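Local coordinates for Serine/threonine-protein kinase Tel1 (Chaetomium thermophilum, PDB 6SKY), which probably phosphorylates serine or threonine in [ST]-Q motifs of its substrates, using ATP, to switch on checkpoint signalling after DNA damage, at residues T2824-A2827 with L2828-A2832. Residues are numbered along the deposited sequence; the frame is centred on the assembly and turned at random.
Sequences TLDA and LREEA
The C-terminal end of helix 2816-2828 sets Leu2828, Arg2829 and Glu2830 one turn on from Thr2824, Leu2825 and Asp2826, four residues back, in a local contact in the kinase domain, away from the nucleotide. Leu2828 N donates to Thr2824 O (2.9 Å), and the next helical bond, Arg2829 N to Leu2825 O, is straighter at 166°. Beyond it the winding slackens: Glu2830 N splits between two weak bonds, to Asp2826 O at 3.4 Å and to Ala2827 O at 3.5 Å. A type I beta turn, Leu2828 to Glu2831, follows, closed by Glu2831 N on Leu2828 O. It joins two consecutive helices of the PI3/PI4-kinase fold, with Glu2831 at the N-cap position of helix 2832-2843. Arg2829 holds CG between its backbone N and carbonyl carbon (chi1 51°), which places CG beside Leu2825 O; the chain then bends at chi3, and NH2 bonds to Leu2914 O, just ahead of helix 2916-2927. On the more open side the Asp2826 and Glu2830 carboxylates, like charges, lie close without a hydrogen bond between them, Asp2826 OD1 2.9 Å from Glu2830 OE2, their planes turned 65° apart. The Glu2830 side chain also touches Lys2912 and His2636. Leu2828 lays CG against Thr2824 O and reaches Val2755 and Val2629 of helices 2732-2755 and 2616-2632. The CG of Glu2831 lies against Ala2827 O, while its OE2 is hydrogen-bonded to His2636 NE2.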
loop_
_atom_site.group_PDB
_atom_site.type_symbol
_atom_site.label_atom_id
_atom_site.label_comp_id
_atom_site.label_asym_id
_atom_site.label_seq_id
_atom_site.Cartn_x
_atom_site.Cartn_y
_atom_site.Cartn_z
ATOM N N THR A 2824 -12.610 -7.290 -11.825
ATOM C CA THR A 2824 -12.358 -7.239 -13.258
ATOM C C THR A 2824 -11.539 -6.016 -13.626
ATOM O O THR A 2824 -10.542 -6.121 -14.340
ATOM C CB THR A 2824 -13.676 -7.236 -14.027
ATOM O OG1 THR A 2824 -14.508 -8.295 -13.561
ATOM C CG2 THR A 2824 -13.429 -7.428 -15.492
ATOM N N LEU A 2825 -11.955 -4.838 -13.161
ATOM C CA LEU A 2825 -11.249 -3.618 -13.527
ATOM C C LEU A 2825 -9.841 -3.599 -12.959
ATOM O O LEU A 2825 -8.910 -3.121 -13.612
ATOM C CB LEU A 2825 -12.027 -2.401 -13.054
ATOM C CG LEU A 2825 -11.396 -1.069 -13.418
ATOM C CD1 LEU A 2825 -11.354 -0.914 -14.911
ATOM C CD2 LEU A 2825 -12.162 0.056 -12.787
ATOM N N ASP A 2826 -9.660 -4.122 -11.752
ATOM C CA ASP A 2826 -8.337 -4.179 -11.164
ATOM C C ASP A 2826 -7.419 -5.096 -11.952
ATOM O O ASP A 2826 -6.241 -4.788 -12.132
ATOM C CB ASP A 2826 -8.444 -4.643 -9.722
ATOM C CG ASP A 2826 -7.168 -4.457 -8.962
ATOM O OD1 ASP A 2826 -6.278 -3.735 -9.458
ATOM O OD2 ASP A 2826 -7.048 -5.033 -7.863
ATOM N N ALA A 2827 -7.931 -6.232 -12.425
ATOM C CA ALA A 2827 -7.109 -7.102 -13.256
ATOM C C ALA A 2827 -6.858 -6.501 -14.628
ATOM O O ALA A 2827 -5.828 -6.781 -15.240
ATOM C CB ALA A 2827 -7.762 -8.469 -13.400
ATOM N N LEU A 2828 -7.782 -5.693 -15.137
ATOM C CA LEU A 2828 -7.590 -5.106 -16.456
ATOM C C LEU A 2828 -6.534 -4.020 -16.433
ATOM O O LEU A 2828 -5.700 -3.949 -17.336
ATOM C CB LEU A 2828 -8.898 -4.540 -16.996
ATOM C CG LEU A 2828 -9.867 -5.506 -17.658
ATOM C CD1 LEU A 2828 -11.033 -4.758 -18.235
ATOM C CD2 LEU A 2828 -9.163 -6.298 -18.721
ATOM N N ARG A 2829 -6.555 -3.150 -15.432
ATOM C CA ARG A 2829 -5.542 -2.106 -15.420
ATOM C C ARG A 2829 -4.191 -2.599 -14.929
ATOM O O ARG A 2829 -3.239 -1.822 -14.920
ATOM C CB ARG A 2829 -6.001 -0.903 -14.594
ATOM C CG ARG A 2829 -6.485 -1.230 -13.240
ATOM C CD ARG A 2829 -6.406 -0.049 -12.315
ATOM N NE ARG A 2829 -7.399 0.974 -12.591
ATOM C CZ ARG A 2829 -7.662 1.972 -11.758
ATOM N NH1 ARG A 2829 -8.574 2.876 -12.065
ATOM N NH2 ARG A 2829 -7.008 2.056 -10.617
ATOM N N GLU A 2830 -4.076 -3.862 -14.542
ATOM C CA GLU A 2830 -2.788 -4.499 -14.314
ATOM C C GLU A 2830 -2.295 -5.264 -15.528
ATOM O O GLU A 2830 -1.259 -5.921 -15.451
ATOM C CB GLU A 2830 -2.866 -5.437 -13.113
ATOM C CG GLU A 2830 -2.638 -4.734 -11.799
ATOM C CD GLU A 2830 -3.366 -5.386 -10.645
ATOM O OE1 GLU A 2830 -3.750 -6.568 -10.768
ATOM O OE2 GLU A 2830 -3.561 -4.710 -9.612
ATOM N N GLU A 2831 -3.021 -5.200 -16.640
ATOM C CA GLU A 2831 -2.651 -5.820 -17.902
ATOM C C GLU A 2831 -2.701 -4.804 -19.026
ATOM O O GLU A 2831 -2.968 -5.160 -20.167
ATOM C CB GLU A 2831 -3.569 -6.989 -18.238
ATOM C CG GLU A 2831 -3.604 -8.080 -17.219
ATOM C CD GLU A 2831 -2.469 -9.054 -17.378
ATOM O OE1 GLU A 2831 -1.922 -9.150 -18.492
ATOM O OE2 GLU A 2831 -2.119 -9.728 -16.389
ATOM N N ALA A 2832 -2.473 -3.531 -18.714
ATOM C CA ALA A 2832 -2.620 -2.491 -19.721
ATOM C C ALA A 2832 -1.590 -2.629 -20.830
ATOM O O ALA A 2832 -1.843 -2.206 -21.961
ATOM C CB ALA A 2832 -2.526 -1.123 -19.064
#